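Long-range contacts in glutaredoxin (Populus tremula x Populus tremuloides, PDB 2E7P), which binds a [2Fe-2S] cluster ligated by cysteine and glutathione, and probably reduces protein and low-molecular-weight disulfides with glutathione: residues S26-G31 with V49-E54; N34-L39 with G85-V90; H67-G72 with G81-G86. All coordinates share one frame; numbering follows the deposited sequence.

Contact 1 (S26-G31 with V49-E54). With FES (Fe2/s2 (inorganic) cluster), chain E; GSH (glutathione), chain H.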
loop_
_atom_site.group_PDB
_atom_site.type_symbol
_atom_site.label_atom_id
_atom_site.label_comp_id
_atom_site.label_asym_id
_atom_site.label_seq_id
_atom_site.Cartn_x
_atom_site.Cartn_y
_atom_site.Cartn_z
ATOM N N SER C 26 -9.627 2.335 4.299
ATOM C CA SER C 26 -8.644 1.824 3.367
ATOM C C SER C 26 -8.106 2.961 2.470
ATOM O O SER C 26 -8.624 4.069 2.482
ATOM C CB SER C 26 -9.327 0.728 2.524
ATOM O OG SER C 26 -8.491 0.226 1.513
ATOM N N LYS C 27 -7.016 2.687 1.759
ATOM C CA LYS C 27 -6.514 3.516 0.678
ATOM C C LYS C 27 -6.355 2.543 -0.495
ATOM O O LYS C 27 -5.967 1.374 -0.302
ATOM C CB LYS C 27 -5.149 4.141 1.012
ATOM C CG LYS C 27 -5.111 5.210 2.132
ATOM C CD LYS C 27 -5.519 6.573 1.671
ATOM C CE LYS C 27 -5.638 7.528 2.865
ATOM N NZ LYS C 27 -4.372 8.297 3.166
ATOM N N THR C 28 -6.671 3.021 -1.706
ATOM C CA THR C 28 -6.762 2.153 -2.885
ATOM C C THR C 28 -5.385 1.619 -3.269
ATOM O O THR C 28 -5.263 0.544 -3.827
ATOM C CB THR C 28 -7.321 2.907 -4.099
ATOM O OG1 THR C 28 -6.509 4.070 -4.333
ATOM C CG2 THR C 28 -8.799 3.315 -3.870
ATOM N N TYR C 29 -4.348 2.380 -2.948
ATOM C CA TYR C 29 -2.991 2.007 -3.309
ATOM C C TYR C 29 -2.289 1.045 -2.327
ATOM O O TYR C 29 -1.163 0.610 -2.609
ATOM C CB TYR C 29 -2.151 3.279 -3.512
ATOM C CG TYR C 29 -2.118 4.179 -2.300
ATOM C CD1 TYR C 29 -1.308 3.860 -1.190
ATOM C CD2 TYR C 29 -2.904 5.337 -2.249
ATOM C CE1 TYR C 29 -1.283 4.669 -0.075
ATOM C CE2 TYR C 29 -2.886 6.173 -1.126
ATOM C CZ TYR C 29 -2.076 5.822 -0.051
ATOM O OH TYR C 29 -2.067 6.634 1.038
ATOM N N CYS C 30 -2.917 0.701 -1.190
ATOM C CA CYS C 30 -2.169 0.024 -0.144
ATOM C C CYS C 30 -2.352 -1.486 -0.119
ATOM O O CYS C 30 -3.449 -1.988 0.058
ATOM C CB CYS C 30 -2.420 0.605 1.272
ATOM S SG CYS C 30 -1.195 -0.006 2.535
ATOM N N GLY C 31 -1.233 -2.197 -0.177
ATOM C CA GLY C 31 -1.196 -3.640 -0.088
ATOM C C GLY C 31 -1.592 -4.179 1.264
ATOM O O GLY C 31 -2.174 -5.252 1.341
ATOM N N VAL C 49 -15.952 -1.187 2.227
ATOM C CA VAL C 49 -14.659 -0.556 2.148
ATOM C C VAL C 49 -14.880 0.947 1.989
ATOM O O VAL C 49 -15.627 1.390 1.106
ATOM C CB VAL C 49 -13.814 -1.080 0.965
ATOM C CG1 VAL C 49 -12.475 -0.413 0.975
ATOM C CG2 VAL C 49 -13.622 -2.585 1.068
ATOM N N VAL C 50 -14.236 1.724 2.850
ATOM C CA VAL C 50 -14.253 3.174 2.699
ATOM C C VAL C 50 -12.889 3.542 2.208
ATOM O O VAL C 50 -11.968 3.540 2.969
ATOM C CB VAL C 50 -14.530 3.859 4.055
ATOM C CG1 VAL C 50 -14.541 5.401 3.904
ATOM C CG2 VAL C 50 -15.849 3.320 4.659
ATOM N N GLU C 51 -12.736 3.820 0.923
ATOM C CA GLU C 51 -11.433 4.226 0.431
ATOM C C GLU C 51 -11.236 5.703 0.724
ATOM O O GLU C 51 -11.832 6.554 0.080
ATOM C CB GLU C 51 -11.303 3.924 -1.061
ATOM C CG GLU C 51 -11.590 2.456 -1.412
ATOM C CD GLU C 51 -10.412 1.512 -1.121
ATOM O OE1 GLU C 51 -9.459 1.900 -0.414
ATOM O OE2 GLU C 51 -10.455 0.334 -1.571
ATOM N N LEU C 52 -10.382 6.020 1.697
ATOM C CA LEU C 52 -10.275 7.406 2.134
ATOM C C LEU C 52 -9.708 8.339 1.055
ATOM O O LEU C 52 -10.091 9.498 0.990
ATOM C CB LEU C 52 -9.484 7.511 3.440
ATOM C CG LEU C 52 -10.091 6.869 4.706
ATOM C CD1 LEU C 52 -9.022 6.720 5.781
ATOM C CD2 LEU C 52 -11.312 7.622 5.265
ATOM N N ASP C 53 -8.813 7.834 0.210
ATOM C CA ASP C 53 -8.209 8.646 -0.865
ATOM C C ASP C 53 -9.202 8.930 -2.004
ATOM O O ASP C 53 -8.889 9.648 -2.954
ATOM C CB ASP C 53 -6.922 7.973 -1.421
ATOM C CG ASP C 53 -7.150 6.527 -1.899
ATOM O OD1 ASP C 53 -8.015 5.807 -1.348
ATOM O OD2 ASP C 53 -6.451 6.102 -2.847
ATOM N N GLU C 54 -10.395 8.359 -1.939
ATOM C CA GLU C 54 -11.363 8.671 -2.984
ATOM C C GLU C 54 -12.429 9.633 -2.465
ATOM O O GLU C 54 -13.383 9.931 -3.152
ATOM C CB GLU C 54 -11.975 7.395 -3.562
ATOM C CG GLU C 54 -10.995 6.605 -4.425
ATOM C CD GLU C 54 -11.620 5.394 -5.058
ATOM O OE1 GLU C 54 -12.599 4.851 -4.495
ATOM O OE2 GLU C 54 -11.140 4.978 -6.132
HETATM FE FE1 FES E . 0.516 0.119 2.369
HETATM FE FE2 FES E . 2.345 -0.712 0.409
HETATM S S1 FES E . 1.335 0.519 0.932
HETATM S S2 FES E . 1.567 -1.245 1.945
HETATM N N1 GSH H . 0.840 -1.803 11.646
HETATM C CA1 GSH H . -0.136 -1.190 10.741
HETATM C C1 GSH H . -1.126 -2.247 10.344
HETATM O O11 GSH H . -2.227 -1.964 9.788
HETATM O O12 GSH H . -0.805 -3.424 10.622
HETATM C CB1 GSH H . 0.596 -0.548 9.552
HETATM C CG1 GSH H . -0.342 0.249 8.617
HETATM C CD1 GSH H . 0.417 1.206 7.738
HETATM O OE1 GSH H . 1.623 1.370 7.853
HETATM N N2 GSH H . -0.308 1.924 6.888
HETATM C CA2 GSH H . 0.313 2.921 6.008
HETATM C C2 GSH H . -0.482 4.203 6.138
HETATM O O2 GSH H . -1.676 4.215 6.502
HETATM C CB2 GSH H . 0.291 2.407 4.532
HETATM S SG2 GSH H . 1.041 0.857 3.878
HETATM N N3 GSH H . 0.128 5.356 5.851
HETATM C CA3 GSH H . -0.569 6.609 5.914
HETATM C C3 GSH H . -1.595 6.628 4.787
HETATM O O31 GSH H . -1.420 5.983 3.724
HETATM O O32 GSH H . -2.609 7.320 4.952
#
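With OG1 of Thr28 between its backbone N and carbonyl carbon (chi1 55°) and the Asp53 carboxylate placed likewise (chi1 55°), hydroxyl and carboxylate meet directly. Thr28 OG1 donates to the syn lone pair of Asp53 OD2 at 2.5 Å, and Thr28 N reaches Asp53 OD1 at 3.1 Å. Ser26 takes a different rotamer, OG anti to N: Ser26 OG donates to Glu51 OE1 at 2.7 Å, from above the carboxylate plane; the other oxygen, OE2, forms a salt bridge with Lys37. The backbones pair as well, the end of strand 22-26 running parallel to strand 48-51: Ser26 N donates to Val50 O, and Leu52 N to Ser26 O at 2.7 Å. The aliphatic part of Lys27 lies across Asp53, CD 3.7 Å from Asp53 CB, and carries NZ on to O32 of glutathione at 2.7 Å. Tyr29 OH grips the second oxygen of that carboxylate, O31, at 2.8 Å. At the end of the type I turn from Lys27, Cys30 SG and the glutathione sulfur bind the same iron. Two protein carboxylates thus tie down the start of this thioredoxin-fold active-site loop, while Lys27 is likely to balance the charge of the cluster-ligating glutathione.

Contact 2 (N34-L39 with G85-V90). With GSH (glutathione), chain H; GSH (glutathione), chain G.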
loop_
_atom_site.group_PDB
_atom_site.type_symbol
_atom_site.label_atom_id
_atom_site.label_comp_id
_atom_site.label_asym_id
_atom_site.label_seq_id
_atom_site.Cartn_x
_atom_site.Cartn_y
_atom_site.Cartn_z
ATOM N N ASN C 34 -5.209 -4.308 0.935
ATOM C CA ASN C 34 -5.538 -5.532 0.146
ATOM C C ASN C 34 -5.403 -6.873 0.864
ATOM O O ASN C 34 -6.167 -7.781 0.613
ATOM C CB ASN C 34 -4.725 -5.557 -1.147
ATOM C CG ASN C 34 -5.047 -4.345 -2.039
ATOM O OD1 ASN C 34 -6.130 -3.778 -1.927
ATOM N ND2 ASN C 34 -4.103 -3.928 -2.872
ATOM N N ARG C 35 -4.403 -6.995 1.741
ATOM C CA ARG C 35 -4.218 -8.199 2.573
ATOM C C ARG C 35 -5.418 -8.394 3.545
ATOM O O ARG C 35 -5.948 -9.499 3.706
ATOM C CB ARG C 35 -2.878 -8.097 3.336
ATOM C CG ARG C 35 -2.508 -9.324 4.263
ATOM C CD ARG C 35 -2.394 -10.653 3.509
ATOM N NE ARG C 35 -2.046 -11.733 4.430
ATOM C CZ ARG C 35 -2.558 -12.966 4.398
ATOM N NH1 ARG C 35 -3.452 -13.301 3.471
ATOM N NH2 ARG C 35 -2.178 -13.869 5.317
ATOM N N VAL C 36 -5.864 -7.319 4.170
ATOM C CA VAL C 36 -7.087 -7.408 4.969
ATOM C C VAL C 36 -8.298 -7.855 4.150
ATOM O O VAL C 36 -9.055 -8.728 4.565
ATOM C CB VAL C 36 -7.365 -6.076 5.684
ATOM C CG1 VAL C 36 -8.823 -6.002 6.193
ATOM C CG2 VAL C 36 -6.368 -5.932 6.831
ATOM N N LYS C 37 -8.464 -7.282 2.972
ATOM C CA LYS C 37 -9.545 -7.660 2.069
ATOM C C LYS C 37 -9.456 -9.141 1.701
ATOM O O LYS C 37 -10.482 -9.826 1.643
ATOM C CB LYS C 37 -9.465 -6.777 0.802
ATOM C CG LYS C 37 -9.937 -5.337 1.051
ATOM C CD LYS C 37 -9.438 -4.452 -0.047
ATOM C CE LYS C 37 -9.618 -2.957 0.305
ATOM N NZ LYS C 37 -9.362 -2.130 -0.889
ATOM N N GLN C 38 -8.239 -9.597 1.397
ATOM C CA GLN C 38 -7.967 -11.010 1.107
ATOM C C GLN C 38 -8.417 -11.920 2.262
ATOM O O GLN C 38 -9.110 -12.899 2.056
ATOM C CB GLN C 38 -6.466 -11.224 0.848
ATOM C CG GLN C 38 -6.128 -12.687 0.404
ATOM C CD GLN C 38 -4.666 -12.860 0.077
ATOM O OE1 GLN C 38 -3.804 -12.295 0.743
ATOM N NE2 GLN C 38 -4.372 -13.670 -0.947
ATOM N N LEU C 39 -8.008 -11.578 3.477
ATOM C CA LEU C 39 -8.389 -12.335 4.676
ATOM C C LEU C 39 -9.879 -12.317 4.940
ATOM O O LEU C 39 -10.442 -13.330 5.304
ATOM C CB LEU C 39 -7.617 -11.798 5.904
ATOM C CG LEU C 39 -6.139 -12.194 5.790
ATOM C CD1 LEU C 39 -5.234 -11.413 6.765
ATOM C CD2 LEU C 39 -6.013 -13.776 5.923
ATOM N N GLY C 85 -8.551 -3.348 14.640
ATOM C CA GLY C 85 -7.172 -2.963 14.548
ATOM C C GLY C 85 -6.824 -2.814 13.075
ATOM O O GLY C 85 -7.665 -2.449 12.258
ATOM N N GLY C 86 -5.580 -3.110 12.745
ATOM C CA GLY C 86 -5.068 -2.943 11.403
ATOM C C GLY C 86 -4.835 -4.273 10.726
ATOM O O GLY C 86 -5.485 -5.266 11.057
ATOM N N CYS C 87 -3.913 -4.286 9.766
ATOM C CA CYS C 87 -3.566 -5.511 9.030
ATOM C C CYS C 87 -2.917 -6.549 9.961
ATOM O O CYS C 87 -3.353 -7.682 10.015
ATOM C CB CYS C 87 -2.624 -5.171 7.868
ATOM S SG CYS C 87 -2.263 -6.561 6.806
ATOM N N ASP C 88 -1.902 -6.149 10.720
ATOM C CA ASP C 88 -1.277 -7.070 11.654
ATOM C C ASP C 88 -2.336 -7.726 12.537
ATOM O O ASP C 88 -2.328 -8.941 12.696
ATOM C CB ASP C 88 -0.208 -6.399 12.525
ATOM C CG ASP C 88 1.028 -6.038 11.749
ATOM O OD1 ASP C 88 1.213 -6.498 10.599
ATOM O OD2 ASP C 88 1.842 -5.254 12.274
ATOM N N THR C 89 -3.242 -6.919 13.106
ATOM C CA THR C 89 -4.339 -7.470 13.905
ATOM C C THR C 89 -5.149 -8.523 13.154
ATOM O O THR C 89 -5.413 -9.629 13.705
ATOM C CB THR C 89 -5.309 -6.388 14.432
ATOM O OG1 THR C 89 -4.562 -5.318 15.029
ATOM C CG2 THR C 89 -6.225 -6.992 15.482
ATOM N N VAL C 90 -5.587 -8.192 11.930
ATOM C CA VAL C 90 -6.447 -9.117 11.187
ATOM C C VAL C 90 -5.720 -10.436 10.843
ATOM O O VAL C 90 -6.318 -11.528 10.924
ATOM C CB VAL C 90 -7.091 -8.488 9.904
ATOM C CG1 VAL C 90 -7.926 -9.539 9.155
ATOM C CG2 VAL C 90 -7.973 -7.326 10.274
HETATM N N1 GSH H . 0.840 -1.803 11.646
HETATM C CA1 GSH H . -0.136 -1.190 10.741
HETATM C C1 GSH H . -1.126 -2.247 10.344
HETATM O O11 GSH H . -2.227 -1.964 9.788
HETATM O O12 GSH H . -0.805 -3.424 10.622
HETATM C CB1 GSH H . 0.596 -0.548 9.552
HETATM C CG1 GSH H . -0.342 0.249 8.617
HETATM C CD1 GSH H . 0.417 1.206 7.738
HETATM O OE1 GSH H . 1.623 1.370 7.853
HETATM N N2 GSH H . -0.308 1.924 6.888
HETATM C CA2 GSH H . 0.313 2.921 6.008
HETATM C C2 GSH H . -0.482 4.203 6.138
HETATM O O2 GSH H . -1.676 4.215 6.502
HETATM C CB2 GSH H . 0.291 2.407 4.532
HETATM S SG2 GSH H . 1.041 0.857 3.878
HETATM N N3 GSH H . 0.128 5.356 5.851
HETATM C CA3 GSH H . -0.569 6.609 5.914
HETATM C C3 GSH H . -1.595 6.628 4.787
HETATM O O31 GSH H . -1.420 5.983 3.724
HETATM O O32 GSH H . -2.609 7.320 4.952
HETATM N N1 GSH G . -4.248 1.280 -11.223
HETATM C CA1 GSH G . -4.411 -0.172 -11.295
HETATM C C1 GSH G . -5.699 -0.427 -12.017
HETATM O O11 GSH G . -6.050 -1.576 -12.365
HETATM O O12 GSH G . -6.426 0.560 -12.226
HETATM C CB1 GSH G . -4.493 -0.672 -9.844
HETATM C CG1 GSH G . -4.672 -2.199 -9.632
HETATM C CD1 GSH G . -4.193 -2.664 -8.241
HETATM O OE1 GSH G . -3.742 -1.859 -7.437
HETATM N N2 GSH G . -4.310 -3.962 -7.941
HETATM C CA2 GSH G . -3.819 -4.547 -6.705
HETATM C C2 GSH G . -2.665 -5.424 -7.095
HETATM O O2 GSH G . -2.694 -5.975 -8.177
HETATM C CB2 GSH G . -4.869 -5.500 -6.177
HETATM S SG2 GSH G . -6.272 -4.597 -5.497
HETATM N N3 GSH G . -1.640 -5.629 -6.255
HETATM C CA3 GSH G . -0.488 -6.487 -6.533
HETATM C C3 GSH G . -0.883 -7.954 -6.488
HETATM O O31 GSH G . -2.035 -8.316 -6.141
HETATM O O32 GSH G . -0.043 -8.824 -6.795
#
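Val36 and Val90 meet through their CG2 methyls, 4.0 Å apart, where two helices of the thioredoxin fold, 31-42 and 87-95, lie together against Val77 of the sheet. Each of these methyls stands beside its own backbone N, anti to the carbonyl carbon. The Val36 methyl also presses on the first turn of the second helix, 3.6 Å from Cys87 CA. One turn further along helix 31-42, the side chains of Leu39 and Val90 run antiparallel alongside one another, Leu39 CB resting on Val90 CG1. Cys87 SG touches CB and CG of Arg35. The arginine chain bends at chi2 (60°), which folds its guanidinium over Leu39 CD1, 3.9 Å beneath its centre, and lets NH1 donate to Gln38 OE1 at 2.9 Å from above the amide plane. On another side of helix 31-42, Asn34 ND2 lies 3.5 Å from SG2 of the glutathione held by the second subunit, and its side chain packs on Tyr29 of that subunit. With an alanine in place of Asn34, that sulfur and tyrosine would probably lose the amide they rest against. Gly86 occupies the N-cap position of helix 87-95, whose first N-H groups take the alpha-carboxylate of the gamma-glutamyl residue in the chain's own glutathione: Cys87 N meets O11 at 2.9 Å, and Asp88 N reaches O12 at 2.9 Å in an almost straight bond, 175° at the hydrogen.

Contact 3 (H67-G72 with G81-G86). With GSH (glutathione), chain H.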
loop_
_atom_site.group_PDB
_atom_site.type_symbol
_atom_site.label_atom_id
_atom_site.label_comp_id
_atom_site.label_asym_id
_atom_site.label_seq_id
_atom_site.Cartn_x
_atom_site.Cartn_y
_atom_site.Cartn_z
ATOM N N HIS C 67 -7.674 10.526 16.119
ATOM C CA HIS C 67 -8.076 11.046 17.436
ATOM C C HIS C 67 -8.957 10.047 18.188
ATOM O O HIS C 67 -8.835 9.847 19.401
ATOM C CB HIS C 67 -8.843 12.353 17.271
ATOM C CG HIS C 67 -7.970 13.548 17.064
ATOM N ND1 HIS C 67 -7.081 13.994 18.019
ATOM C CD2 HIS C 67 -7.866 14.408 16.019
ATOM C CE1 HIS C 67 -6.462 15.075 17.571
ATOM N NE2 HIS C 67 -6.934 15.360 16.369
ATOM N N TRP C 68 -9.849 9.391 17.468
ATOM C CA TRP C 68 -10.838 8.580 18.153
ATOM C C TRP C 68 -10.294 7.210 18.565
ATOM O O TRP C 68 -10.488 6.763 19.721
ATOM C CB TRP C 68 -12.120 8.522 17.301
ATOM C CG TRP C 68 -13.143 7.486 17.670
ATOM C CD1 TRP C 68 -13.564 7.157 18.922
ATOM C CD2 TRP C 68 -13.931 6.712 16.763
ATOM N NE1 TRP C 68 -14.521 6.170 18.855
ATOM C CE2 TRP C 68 -14.777 5.894 17.539
ATOM C CE3 TRP C 68 -13.996 6.625 15.356
ATOM C CZ2 TRP C 68 -15.697 4.981 16.962
ATOM C CZ3 TRP C 68 -14.872 5.691 14.772
ATOM C CH2 TRP C 68 -15.707 4.881 15.575
ATOM N N THR C 69 -9.600 6.545 17.631
ATOM C CA THR C 69 -9.256 5.139 17.790
ATOM C C THR C 69 -7.803 4.940 18.201
ATOM O O THR C 69 -7.387 3.828 18.613
ATOM C CB THR C 69 -9.519 4.374 16.457
ATOM O OG1 THR C 69 -8.580 4.773 15.448
ATOM C CG2 THR C 69 -10.940 4.652 15.939
ATOM N N GLY C 70 -7.021 6.000 18.058
ATOM C CA GLY C 70 -5.590 5.906 18.253
ATOM C C GLY C 70 -4.859 5.207 17.109
ATOM O O GLY C 70 -3.681 4.889 17.235
ATOM N N ARG C 71 -5.572 4.940 16.025
ATOM C CA ARG C 71 -4.994 4.372 14.782
ATOM C C ARG C 71 -5.187 5.343 13.626
ATOM O O ARG C 71 -6.320 5.519 13.142
ATOM C CB ARG C 71 -5.627 3.009 14.453
ATOM C CG ARG C 71 -5.087 2.350 13.164
ATOM C CD ARG C 71 -5.695 0.983 12.950
ATOM N NE ARG C 71 -5.320 0.119 14.040
ATOM C CZ ARG C 71 -4.151 -0.516 14.128
ATOM N NH1 ARG C 71 -3.277 -0.448 13.121
ATOM N NH2 ARG C 71 -3.874 -1.229 15.215
ATOM N N GLY C 72 -4.100 6.008 13.212
ATOM C CA GLY C 72 -4.176 7.009 12.127
ATOM C C GLY C 72 -3.721 6.482 10.762
ATOM O O GLY C 72 -3.532 7.253 9.809
ATOM N N GLY C 81 -19.167 -2.714 14.594
ATOM C CA GLY C 81 -19.002 -1.363 15.182
ATOM C C GLY C 81 -17.908 -1.241 16.235
ATOM O O GLY C 81 -17.696 -0.170 16.780
ATOM N N LYS C 82 -17.214 -2.339 16.503
ATOM C CA LYS C 82 -16.115 -2.383 17.468
ATOM C C LYS C 82 -14.785 -2.291 16.725
ATOM O O LYS C 82 -14.623 -2.912 15.678
ATOM C CB LYS C 82 -16.136 -3.704 18.241
ATOM C CG LYS C 82 -17.376 -3.940 19.126
ATOM C CD LYS C 82 -17.517 -5.452 19.472
ATOM C CE LYS C 82 -18.731 -5.767 20.386
ATOM N NZ LYS C 82 -18.498 -7.142 21.033
ATOM N N GLN C 83 -13.840 -1.539 17.290
ATOM C CA GLN C 83 -12.494 -1.394 16.759
ATOM C C GLN C 83 -11.738 -2.703 16.830
ATOM O O GLN C 83 -11.564 -3.272 17.915
ATOM C CB GLN C 83 -11.722 -0.326 17.528
ATOM C CG GLN C 83 -12.309 1.056 17.310
ATOM C CD GLN C 83 -11.934 2.052 18.373
ATOM O OE1 GLN C 83 -12.784 2.839 18.839
ATOM N NE2 GLN C 83 -10.663 2.043 18.776
ATOM N N ILE C 84 -11.294 -3.186 15.672
ATOM C CA ILE C 84 -10.511 -4.404 15.635
ATOM C C ILE C 84 -9.021 -4.077 15.656
ATOM O O ILE C 84 -8.316 -4.465 16.588
ATOM C CB ILE C 84 -10.947 -5.335 14.459
ATOM C CG1 ILE C 84 -12.441 -5.721 14.586
ATOM C CG2 ILE C 84 -10.028 -6.572 14.326
ATOM C CD1 ILE C 84 -12.928 -6.316 15.995
ATOM N N GLY C 85 -8.551 -3.348 14.640
ATOM C CA GLY C 85 -7.172 -2.963 14.548
ATOM C C GLY C 85 -6.824 -2.814 13.075
ATOM O O GLY C 85 -7.665 -2.449 12.258
ATOM N N GLY C 86 -5.580 -3.110 12.745
ATOM C CA GLY C 86 -5.068 -2.943 11.403
ATOM C C GLY C 86 -4.835 -4.273 10.726
ATOM O O GLY C 86 -5.485 -5.266 11.057
HETATM N N1 GSH H . 0.840 -1.803 11.646
HETATM C CA1 GSH H . -0.136 -1.190 10.741
HETATM C C1 GSH H . -1.126 -2.247 10.344
HETATM O O11 GSH H . -2.227 -1.964 9.788
HETATM O O12 GSH H . -0.805 -3.424 10.622
HETATM C CB1 GSH H . 0.596 -0.548 9.552
HETATM C CG1 GSH H . -0.342 0.249 8.617
HETATM C CD1 GSH H . 0.417 1.206 7.738
HETATM O OE1 GSH H . 1.623 1.370 7.853
HETATM N N2 GSH H . -0.308 1.924 6.888
HETATM C CA2 GSH H . 0.313 2.921 6.008
HETATM C C2 GSH H . -0.482 4.203 6.138
HETATM O O2 GSH H . -1.676 4.215 6.502
HETATM C CB2 GSH H . 0.291 2.407 4.532
HETATM S SG2 GSH H . 1.041 0.857 3.878
HETATM N N3 GSH H . 0.128 5.356 5.851
HETATM C CA3 GSH H . -0.569 6.609 5.914
HETATM C C3 GSH H . -1.595 6.628 4.787
HETATM O O31 GSH H . -1.420 5.983 3.724
HETATM O O32 GSH H . -2.609 7.320 4.952
HETATM O O HOH W 1 -11.830 4.943 21.256
#
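Gln83 reaches from strand 82-85 to the end of helix 58-69 and lays its amide against Thr69, NE2 3.5 Å from Thr69 CB and CD 3.7 Å from the CG2 methyl. Its chain runs extended beyond CG, which carries OE1 on to the indole of Trp68, 3.8 Å from NE1, with the ring and amide planes 71° apart. A water that donates to Trp68 O at 2.7 Å also makes a weak bond to Gln83 OE1. The Thr69 hydroxyl is engaged locally: OG1 is hydrogen-bonded to Leu65 O and accepts from Arg71 N at 3.1 Å, an ST turn closing the helix where Gly70 turns to positive phi. Strand 82-85 is an edge of the thioredoxin-fold sheet within this chain, and carries a classic beta bulge, Ile84 and Gly85 both facing Val77. Arg71 lies over the peptide that follows the bulge. Its chain, extended as far as CD, bends at chi3 (-63°), so that one guanidinium face sits on the Gly85-Gly86 link, CZ 3.3 Å from Gly86 N. A side chain on Gly86 would clash with Arg71 NH1 and with glutathione O11, which NH1 approaches to 3.8 Å.

Overall arrangement
All three contacts touch the same glutathione, contact 1 at its glycyl carboxylate and cluster-bound sulfur, contacts 2 and 3 at its gamma-glutamyl end. Contacts 1 and 2, with centres 13 Å apart, are joined directly: Lys37 NZ of helix 31-42 forms a 2.8 Å salt bridge with Glu51 OE2. Contacts 2 and 3, also 13 Å between centres, share Gly85 and Gly86, where strand 82-85 passes into helix 87-95. Contacts 1 and 3 do not touch, their nearest atoms being about 7 Å apart, and they are related through the sheet and the ligand. The side chain of Cys87 in contact 2 is about 8 Å, between nearest atoms, from the [2Fe-2S] cluster (FES) bound in contact 1.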